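Local structure of cell division protein FtsZ 1 (Methanocaldococcus jannaschii, 2VAP) at residues A[40-45]-A[221-226]; A[196-201]-A[272-277]; A[212-217]-A[249-254]; A[267-272]-A[331-336]. The protein binds GTP and, as in other FtsZ proteins, probably hydrolyses it and polymerises into the contractile Z ring that marks the future division site. One frame throughout, in Å; residues are numbered along the deposited sequence.

Contact 1 of 4, residues A[40-45]-A[221-226]; sequences ITVVGC and GLVELI
V42 and V223 make the close part of this contact: one methyl of each, V42 CG2 and V223 CG2, meet at 4.0 Å, with the two side chains running obliquely across one another. Both are the branch that lies beside its own backbone N, V42 having CG1 anti to that nitrogen (chi1 -177°). Further back along the strand, I40 sends its extended ethyl arm toward the helix, and its CD1 touches the CD1 of I226 at 4.1 Å. Between these two points the fit is looser, since I40 CG2 comes no nearer to V223 CG2 than 4.4 Å. F126 of the adjacent strand 124-130 packs on I40 and V223 alike, and A64 of strand 64-70 also touches V223, so the looser middle is still buried; all four touching residues are buried and the contact has no solvent side. Strand and helix run nearly antiparallel (172°) with their axes 10.6 Å apart, and the contact ends after V42. Beyond it V43 and C45 pack against helix 135-149, while L222 and L225 turn to strand 284-291 of the C-terminal domain. On another side of the helix, E224 OE2 accepts a hydrogen bond from E62 N. The long helix 204-227 is thus held by apolar methyls against the central parallel sheet of the GTPase domain on one side and carries the second domain on another, the central-helix arrangement characteristic of the tubulin/FtsZ fold.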
# COMPACT_ATOMS: atom_id res chain seq x y z
N ILE A 40 -3.84 -0.43 -13.30
CA ILE A 40 -3.82 -0.22 -11.86
C ILE A 40 -4.37 1.16 -11.49
O ILE A 40 -4.01 2.16 -12.10
CB ILE A 40 -2.40 -0.42 -11.27
CG1 ILE A 40 -1.88 -1.83 -11.57
CG2 ILE A 40 -2.38 -0.14 -9.76
CD1 ILE A 40 -0.45 -2.09 -11.15
N THR A 41 -5.25 1.18 -10.49
CA THR A 41 -5.78 2.43 -9.96
C THR A 41 -5.53 2.50 -8.45
O THR A 41 -5.74 1.53 -7.73
CB THR A 41 -7.29 2.57 -10.26
OG1 THR A 41 -7.50 2.46 -11.67
CG2 THR A 41 -7.82 3.92 -9.79
N VAL A 42 -5.04 3.66 -7.99
CA VAL A 42 -4.85 3.90 -6.57
C VAL A 42 -5.90 4.90 -6.09
O VAL A 42 -6.00 6.01 -6.62
CB VAL A 42 -3.42 4.44 -6.26
CG1 VAL A 42 -3.21 4.61 -4.76
CG2 VAL A 42 -2.36 3.51 -6.84
N VAL A 43 -6.68 4.50 -5.08
CA VAL A 43 -7.74 5.34 -4.53
C VAL A 43 -7.39 5.77 -3.10
O VAL A 43 -7.24 4.94 -2.21
CB VAL A 43 -9.12 4.63 -4.54
CG1 VAL A 43 -10.22 5.57 -4.06
CG2 VAL A 43 -9.44 4.11 -5.94
N GLY A 44 -7.26 7.08 -2.91
CA GLY A 44 -6.97 7.65 -1.59
C GLY A 44 -8.21 8.29 -0.98
O GLY A 44 -8.83 9.16 -1.59
N CYS A 45 -8.55 7.86 0.23
CA CYS A 45 -9.80 8.26 0.88
C CYS A 45 -9.54 9.13 2.11
O CYS A 45 -8.75 8.77 2.98
CB CYS A 45 -10.61 7.03 1.27
SG CYS A 45 -10.80 5.79 -0.04
N GLY A 221 5.99 1.54 -3.83
CA GLY A 221 6.83 0.35 -3.89
C GLY A 221 6.11 -0.89 -4.40
O GLY A 221 6.68 -1.67 -5.17
N LEU A 222 4.86 -1.07 -3.97
CA LEU A 222 4.06 -2.21 -4.42
C LEU A 222 3.60 -2.05 -5.87
O LEU A 222 3.67 -3.01 -6.65
CB LEU A 222 2.86 -2.44 -3.50
CG LEU A 222 3.11 -3.24 -2.22
CD1 LEU A 222 1.96 -3.05 -1.24
CD2 LEU A 222 3.31 -4.72 -2.53
N VAL A 223 3.14 -0.85 -6.23
CA VAL A 223 2.70 -0.55 -7.59
C VAL A 223 3.85 -0.71 -8.59
O VAL A 223 3.72 -1.41 -9.59
CB VAL A 223 2.10 0.88 -7.70
CG1 VAL A 223 1.88 1.27 -9.16
CG2 VAL A 223 0.79 0.98 -6.93
N GLU A 224 4.98 -0.06 -8.29
CA GLU A 224 6.11 -0.01 -9.22
C GLU A 224 6.90 -1.31 -9.31
O GLU A 224 7.67 -1.52 -10.25
CB GLU A 224 7.00 1.20 -8.92
CG GLU A 224 6.30 2.54 -9.20
CD GLU A 224 7.20 3.75 -9.11
OE1 GLU A 224 8.28 3.67 -8.49
OE2 GLU A 224 6.82 4.81 -9.66
N LEU A 225 6.69 -2.20 -8.34
CA LEU A 225 7.17 -3.58 -8.44
C LEU A 225 6.63 -4.22 -9.72
O LEU A 225 7.32 -5.01 -10.37
CB LEU A 225 6.75 -4.38 -7.20
CG LEU A 225 7.19 -5.84 -7.06
CD1 LEU A 225 8.70 -5.95 -6.85
CD2 LEU A 225 6.45 -6.50 -5.92
N ILE A 226 5.40 -3.87 -10.07
CA ILE A 226 4.73 -4.36 -11.27
C ILE A 226 4.99 -3.46 -12.49
O ILE A 226 5.31 -3.95 -13.57
CB ILE A 226 3.20 -4.49 -11.06
CG1 ILE A 226 2.90 -5.31 -9.79
CG2 ILE A 226 2.52 -5.11 -12.28
CD1 ILE A 226 1.49 -5.13 -9.25

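Contact 2 of 4, residues A[196-201]-A[272-277]; sequences FEIVPN and SPLLDV
A carboxylate lying against a proline ring is the odd feature here: E197 OE1 comes to 3.4 Å from P273 CB, without any hydrogen bond between the two segments. The proline sits second in a type I beta turn, S272 to L275, whose first residue also makes an ST turn, and overlapping inverse gamma turns centred on L275 and D276 carry the chain on. This compact loop of the C-terminal domain meets the short, weakly bonded helix 195-198, which follows the last strand of the parallel GTPase sheet. E197, extended beyond CG (chi2 -171°), runs past the ring in the opposite direction, its CB also 3.9 Å from P273 CG. A salt bridge to K194 holds the other carboxylate oxygen, OE2, while OE1 and CB lie against the ring. I198 comes to the ring obliquely and sets CG1 at 3.8 Å from P273 CG, while its CD1 stays at a looser 4.4 Å from L274 CG. L274 is the buried side of the contact, packing also on V214 and I251, whereas E197 and I198 are exposed. D276 OD2, a like charge 6.6 Å from E197 OE2, is paired with R353. The loop itself is fastened from within, for S272 OG lies 3.3 Å from L274 N and accepts its N-H, with an angle of 150° at the hydrogen.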
# COMPACT_ATOMS: atom_id res chain seq x y z
N PHE A 196 7.23 5.34 16.17
CA PHE A 196 7.89 5.93 17.33
C PHE A 196 9.05 5.08 17.86
O PHE A 196 9.78 5.51 18.75
CB PHE A 196 6.88 6.22 18.45
CG PHE A 196 6.10 7.50 18.25
CD1 PHE A 196 6.73 8.66 17.81
CD2 PHE A 196 4.74 7.55 18.55
CE1 PHE A 196 6.02 9.85 17.64
CE2 PHE A 196 4.02 8.74 18.39
CZ PHE A 196 4.66 9.88 17.93
N GLU A 197 9.22 3.88 17.31
CA GLU A 197 10.41 3.07 17.58
C GLU A 197 11.53 3.47 16.62
O GLU A 197 12.71 3.31 16.93
CB GLU A 197 10.11 1.58 17.48
CG GLU A 197 9.29 1.03 18.66
CD GLU A 197 9.19 -0.49 18.67
OE1 GLU A 197 9.90 -1.16 17.89
OE2 GLU A 197 8.39 -1.01 19.48
N ILE A 198 11.15 3.98 15.45
CA ILE A 198 12.10 4.47 14.45
C ILE A 198 12.52 5.90 14.78
O ILE A 198 13.71 6.23 14.76
CB ILE A 198 11.53 4.38 13.01
CG1 ILE A 198 11.07 2.95 12.70
CG2 ILE A 198 12.56 4.85 11.99
CD1 ILE A 198 10.18 2.82 11.46
N VAL A 199 11.54 6.75 15.09
CA VAL A 199 11.79 8.14 15.48
C VAL A 199 11.18 8.48 16.85
O VAL A 199 10.15 9.16 16.92
CB VAL A 199 11.34 9.15 14.38
CG1 VAL A 199 12.33 9.17 13.22
CG2 VAL A 199 9.92 8.86 13.88
N PRO A 200 11.81 8.01 17.95
CA PRO A 200 11.25 8.21 19.28
C PRO A 200 11.10 9.67 19.67
O PRO A 200 11.97 10.49 19.37
CB PRO A 200 12.25 7.51 20.21
CG PRO A 200 13.52 7.45 19.43
CD PRO A 200 13.10 7.29 18.00
N ASN A 201 9.98 9.99 20.32
CA ASN A 201 9.69 11.33 20.86
C ASN A 201 9.63 12.44 19.81
O ASN A 201 9.85 13.62 20.11
CB ASN A 201 10.66 11.67 22.00
CG ASN A 201 10.62 10.64 23.11
OD1 ASN A 201 9.59 10.45 23.76
ND2 ASN A 201 11.74 9.96 23.33
N SER A 272 12.40 -4.58 11.07
CA SER A 272 11.62 -3.34 11.12
C SER A 272 10.51 -3.40 12.17
O SER A 272 9.81 -4.40 12.27
CB SER A 272 11.02 -3.02 9.74
OG SER A 272 10.21 -1.86 9.79
N PRO A 273 10.36 -2.31 12.96
CA PRO A 273 9.26 -2.20 13.92
C PRO A 273 7.88 -2.30 13.27
O PRO A 273 6.92 -2.71 13.93
CB PRO A 273 9.46 -0.80 14.52
CG PRO A 273 10.90 -0.51 14.31
CD PRO A 273 11.23 -1.13 12.99
N LEU A 274 7.79 -1.95 11.99
CA LEU A 274 6.53 -2.00 11.25
C LEU A 274 6.04 -3.43 11.00
O LEU A 274 4.85 -3.65 10.78
CB LEU A 274 6.65 -1.23 9.93
CG LEU A 274 6.94 0.28 10.03
CD1 LEU A 274 7.22 0.86 8.65
CD2 LEU A 274 5.81 1.03 10.72
N LEU A 275 6.96 -4.40 11.03
CA LEU A 275 6.59 -5.81 11.00
C LEU A 275 6.18 -6.25 12.40
O LEU A 275 6.89 -7.02 13.06
CB LEU A 275 7.74 -6.68 10.47
CG LEU A 275 7.98 -6.75 8.95
CD1 LEU A 275 9.24 -7.54 8.66
CD2 LEU A 275 6.78 -7.35 8.22
N ASP A 276 5.03 -5.75 12.84
CA ASP A 276 4.53 -5.97 14.20
C ASP A 276 3.81 -7.32 14.32
O ASP A 276 2.63 -7.38 14.66
CB ASP A 276 3.61 -4.81 14.61
CG ASP A 276 3.40 -4.73 16.12
OD1 ASP A 276 2.49 -3.98 16.54
OD2 ASP A 276 4.13 -5.40 16.88
N VAL A 277 4.55 -8.39 14.03
CA VAL A 277 4.03 -9.76 14.02
C VAL A 277 5.19 -10.76 14.05
O VAL A 277 6.31 -10.42 13.65
CB VAL A 277 3.11 -10.02 12.78
CG1 VAL A 277 3.91 -9.97 11.47
CG2 VAL A 277 2.36 -11.34 12.91

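Contact 3 of 4, residues A[212-217]-A[249-254]; sequences DEVLIN and AMIGIG. With GDP (guanosine-5'-diphosphate), chain B.
V214 meets the strand with one methyl: its CG1 lies 3.9 Å from I251 CD1 and 4.1 Å from I253 CD1, touching the ends of two isoleucines that project from the same side of the strand. I253 CD1 also reaches N217 CB, one turn along the helix, at 4.1 Å. I251 carries CG1 between its backbone N and carbonyl carbon (chi1 70°), the crowded position, and this turns its arm to the helix. The helix crosses the strand at 105°. I251 and I253 pack beside V336 and L334 of the neighbouring strand 331-338. The same helical turns reach the nucleotide. D212 OD1 alone accepts two hydrogen bonds from the guanine, from GDP N1 and from GDP N2, each 2.7 Å long and both bent, near 140°. L215 CD1 makes a van der Waals contact with GDP N2 at 3.8 Å, while N51 of helix 46-59 packs on D212. With an alanine here, the N1 and N2 hydrogens would probably be left without their shared acceptor and the base less firmly fixed. The helix that holds the base is therefore also the one whose side face rests on the C-terminal domain. A single oxygen that takes both N-H groups reads the Watson-Crick edge of the purine and suits guanine, since adenine has neither donor.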
# COMPACT_ATOMS: atom_id res chain seq x y z
N ASP A 212 3.66 9.82 6.26
CA ASP A 212 3.51 10.13 4.84
C ASP A 212 4.52 9.36 3.99
O ASP A 212 4.15 8.71 3.02
CB ASP A 212 3.68 11.63 4.59
CG ASP A 212 2.52 12.45 5.11
OD1 ASP A 212 1.42 11.89 5.33
OD2 ASP A 212 2.70 13.68 5.28
N GLU A 213 5.79 9.46 4.38
CA GLU A 213 6.89 8.82 3.65
C GLU A 213 6.75 7.30 3.60
O GLU A 213 7.02 6.68 2.57
CB GLU A 213 8.24 9.20 4.27
CG GLU A 213 8.59 10.69 4.19
CD GLU A 213 8.77 11.19 2.76
OE1 GLU A 213 8.33 12.33 2.48
OE2 GLU A 213 9.34 10.46 1.92
N VAL A 214 6.32 6.72 4.72
CA VAL A 214 6.13 5.27 4.82
C VAL A 214 4.99 4.80 3.92
O VAL A 214 5.13 3.80 3.21
CB VAL A 214 5.92 4.83 6.30
CG1 VAL A 214 5.50 3.37 6.39
CG2 VAL A 214 7.19 5.07 7.10
N LEU A 215 3.87 5.53 3.95
CA LEU A 215 2.73 5.24 3.07
C LEU A 215 3.11 5.33 1.59
O LEU A 215 2.73 4.47 0.80
CB LEU A 215 1.56 6.17 3.37
CG LEU A 215 0.56 5.75 4.45
CD1 LEU A 215 -0.30 6.94 4.87
CD2 LEU A 215 -0.31 4.59 3.98
N ILE A 216 3.86 6.38 1.24
CA ILE A 216 4.36 6.56 -0.13
C ILE A 216 5.25 5.38 -0.54
O ILE A 216 5.03 4.78 -1.59
CB ILE A 216 5.11 7.91 -0.31
CG1 ILE A 216 4.16 9.10 -0.13
CG2 ILE A 216 5.84 7.98 -1.66
CD1 ILE A 216 2.90 9.05 -0.97
N ASN A 217 6.22 5.05 0.31
CA ASN A 217 7.12 3.92 0.06
C ASN A 217 6.39 2.59 -0.11
O ASN A 217 6.77 1.78 -0.96
CB ASN A 217 8.16 3.81 1.18
CG ASN A 217 9.35 4.74 0.98
OD1 ASN A 217 10.50 4.31 0.99
ND2 ASN A 217 9.07 6.03 0.80
N ALA A 249 -1.51 -8.45 5.90
CA ALA A 249 -0.12 -8.21 5.53
C ALA A 249 0.48 -7.04 6.30
O ALA A 249 -0.24 -6.13 6.72
CB ALA A 249 -0.00 -7.96 4.03
N MET A 250 1.79 -7.09 6.50
CA MET A 250 2.54 -6.01 7.14
C MET A 250 3.83 -5.75 6.38
O MET A 250 4.30 -6.61 5.62
CB MET A 250 2.83 -6.34 8.61
CG MET A 250 1.60 -6.31 9.50
SD MET A 250 1.96 -6.76 11.20
CE MET A 250 0.31 -6.97 11.86
N ILE A 251 4.41 -4.56 6.57
CA ILE A 251 5.60 -4.16 5.82
C ILE A 251 6.85 -4.01 6.68
O ILE A 251 6.77 -3.79 7.89
CB ILE A 251 5.37 -2.86 5.00
CG1 ILE A 251 5.26 -1.63 5.91
CG2 ILE A 251 4.16 -3.00 4.07
CD1 ILE A 251 5.39 -0.30 5.19
N GLY A 252 8.00 -4.15 6.03
CA GLY A 252 9.29 -3.85 6.62
C GLY A 252 10.10 -3.04 5.62
O GLY A 252 10.17 -3.39 4.44
N ILE A 253 10.69 -1.95 6.09
CA ILE A 253 11.52 -1.09 5.24
C ILE A 253 12.94 -0.99 5.81
O ILE A 253 13.12 -0.76 7.01
CB ILE A 253 10.91 0.33 5.06
CG1 ILE A 253 9.50 0.24 4.47
CG2 ILE A 253 11.81 1.20 4.18
CD1 ILE A 253 8.69 1.53 4.58
N GLY A 254 13.92 -1.18 4.94
CA GLY A 254 15.33 -1.04 5.31
C GLY A 254 16.12 -0.30 4.26
O GLY A 254 15.82 -0.39 3.07
PB GDP B . -10.62 11.62 7.62
O1B GDP B . -11.95 11.84 8.32
O2B GDP B . -10.42 12.70 6.59
O3B GDP B . -10.63 10.27 6.96
O3A GDP B . -9.47 11.69 8.74
PA GDP B . -7.91 11.93 8.42
O1A GDP B . -7.50 11.31 7.11
O2A GDP B . -7.57 13.41 8.46
O5' GDP B . -7.19 11.18 9.64
C5' GDP B . -7.43 9.80 9.87
C4' GDP B . -6.18 9.16 10.46
O4' GDP B . -5.07 9.35 9.57
C3' GDP B . -5.79 9.81 11.78
O3' GDP B . -6.34 9.10 12.89
C2' GDP B . -4.27 9.79 11.76
O2' GDP B . -3.78 8.59 12.37
C1' GDP B . -3.91 9.76 10.29
N9 GDP B . -3.45 11.09 9.80
C8 GDP B . -3.97 12.30 10.09
N7 GDP B . -3.29 13.30 9.46
C5 GDP B . -2.31 12.71 8.73
C6 GDP B . -1.23 13.16 7.82
O6 GDP B . -1.06 14.37 7.57
N1 GDP B . -0.43 12.22 7.28
C2 GDP B . -0.59 10.91 7.53
N2 GDP B . 0.25 10.02 6.95
N3 GDP B . -1.56 10.43 8.35
C4 GDP B . -2.43 11.26 8.97

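Contact 4 of 4, residues A[267-272]-A[331-336]; sequences SMALNS and VRVLLV
The backbone bond from N271 N to S267 O, at 3.0 Å, closes the last helical turn, the one that brings A269 and L270 against V333 and L335. N271 is already the first residue to leave helical geometry, and the chain passes from it into the loop that carries S272. A269 points directly at the strand, and its CB rests 4.0 Å from V333 CG1 and just as far from V333 O. So small a side chain lets the backbones come near, with the CA atoms of A269 and V333 6.4 Å apart. L270 starts off along the strand face, but one of its methyls, CD2, reaches inward and meets L335 CD2 at 3.8 Å, the two leucines crossing at a slant. L335 holds CG anti to its own nitrogen (chi1 -179°), which carries its methyls out from the strand toward the helix. Helix 297-310 covers the same face of the sheet, V303 touching V333 and V307 touching L335, while T306 and R310 lie on L270. The strand spends its backbone hydrogen bonds on its sheet neighbours, so between these segments the helix is held by apolar contact without a hydrogen bond.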
# COMPACT_ATOMS: atom_id res chain seq x y z
N SER A 267 18.50 -6.80 6.45
CA SER A 267 18.51 -7.00 7.90
C SER A 267 17.62 -5.98 8.59
O SER A 267 16.82 -6.34 9.47
CB SER A 267 19.94 -6.92 8.44
OG SER A 267 19.97 -7.12 9.84
N MET A 268 17.74 -4.72 8.18
CA MET A 268 16.92 -3.63 8.72
C MET A 268 15.44 -3.84 8.39
O MET A 268 14.58 -3.59 9.24
CB MET A 268 17.41 -2.28 8.18
CG MET A 268 16.74 -1.06 8.82
SD MET A 268 17.27 0.50 8.10
CE MET A 268 18.91 0.68 8.81
N ALA A 269 15.16 -4.30 7.18
CA ALA A 269 13.78 -4.58 6.74
C ALA A 269 13.13 -5.71 7.54
O ALA A 269 11.99 -5.59 7.97
CB ALA A 269 13.75 -4.89 5.25
N LEU A 270 13.87 -6.80 7.75
CA LEU A 270 13.38 -7.95 8.51
C LEU A 270 13.17 -7.63 9.99
O LEU A 270 12.29 -8.20 10.64
CB LEU A 270 14.32 -9.15 8.35
CG LEU A 270 14.24 -9.93 7.03
CD1 LEU A 270 15.53 -10.71 6.78
CD2 LEU A 270 13.03 -10.86 7.01
N ASN A 271 13.99 -6.72 10.51
CA ASN A 271 13.91 -6.30 11.91
C ASN A 271 13.11 -5.01 12.11
O ASN A 271 13.13 -4.42 13.20
CB ASN A 271 15.31 -6.16 12.51
CG ASN A 271 16.02 -7.49 12.67
OD1 ASN A 271 17.07 -7.73 12.06
ND2 ASN A 271 15.46 -8.37 13.49
N SER A 272 12.40 -4.58 11.07
CA SER A 272 11.62 -3.34 11.12
C SER A 272 10.51 -3.40 12.17
O SER A 272 9.81 -4.40 12.27
CB SER A 272 11.02 -3.02 9.74
OG SER A 272 10.21 -1.86 9.79
N VAL A 331 20.91 1.37 -1.02
CA VAL A 331 19.97 0.32 -1.41
C VAL A 331 18.81 0.30 -0.42
O VAL A 331 19.02 0.26 0.80
CB VAL A 331 20.65 -1.07 -1.51
CG1 VAL A 331 19.62 -2.20 -1.47
CG2 VAL A 331 21.48 -1.16 -2.78
N ARG A 332 17.59 0.34 -0.94
CA ARG A 332 16.38 0.29 -0.13
C ARG A 332 15.62 -1.01 -0.39
O ARG A 332 15.47 -1.42 -1.54
CB ARG A 332 15.49 1.50 -0.43
CG ARG A 332 14.28 1.65 0.49
CD ARG A 332 13.42 2.84 0.10
NE ARG A 332 14.08 4.12 0.36
CZ ARG A 332 13.61 5.31 -0.01
NH1 ARG A 332 12.46 5.41 -0.67
NH2 ARG A 332 14.30 6.41 0.27
N VAL A 333 15.17 -1.65 0.68
CA VAL A 333 14.40 -2.88 0.57
C VAL A 333 13.00 -2.70 1.17
O VAL A 333 12.86 -2.34 2.34
CB VAL A 333 15.13 -4.08 1.25
CG1 VAL A 333 14.23 -5.32 1.30
CG2 VAL A 333 16.43 -4.40 0.52
N LEU A 334 11.99 -2.93 0.35
CA LEU A 334 10.61 -3.01 0.82
C LEU A 334 10.18 -4.47 0.89
O LEU A 334 10.24 -5.20 -0.10
CB LEU A 334 9.65 -2.22 -0.08
CG LEU A 334 8.15 -2.40 0.21
CD1 LEU A 334 7.74 -1.77 1.54
CD2 LEU A 334 7.30 -1.83 -0.92
N LEU A 335 9.76 -4.89 2.08
CA LEU A 335 9.28 -6.24 2.31
C LEU A 335 7.81 -6.18 2.72
O LEU A 335 7.45 -5.46 3.65
CB LEU A 335 10.11 -6.92 3.40
CG LEU A 335 9.80 -8.36 3.80
CD1 LEU A 335 10.10 -9.33 2.67
CD2 LEU A 335 10.59 -8.73 5.05
N VAL A 336 6.97 -6.91 1.99
CA VAL A 336 5.56 -7.04 2.34
C VAL A 336 5.26 -8.50 2.63
O VAL A 336 5.28 -9.35 1.73
CB VAL A 336 4.62 -6.50 1.22
CG1 VAL A 336 3.16 -6.64 1.63
CG2 VAL A 336 4.94 -5.04 0.91

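How the contacts relate
From the N terminus, strand 40-45 opens contact 1, which closes across most of the GTPase domain at 221-226, late in helix 204-227. Contact 2 opens inside that span, at 196-201, and closes beyond it at 272-277, so contacts 1 and 2 cross. Contact 3 starts on the same long helix, also crosses contact 1, and is nested within the loop closed by contact 2. Contact 4 shares S272 with contact 2, crosses it, and follows contacts 1 and 3 in series. Contacts 1 and 3 tie the central helix to a sheet in each domain, contact 2 joins the two domains through a partly buried loop contact, and contact 4 lies within the C-terminal domain, its strand 331-338 neighbouring strand 249-256 of contact 3.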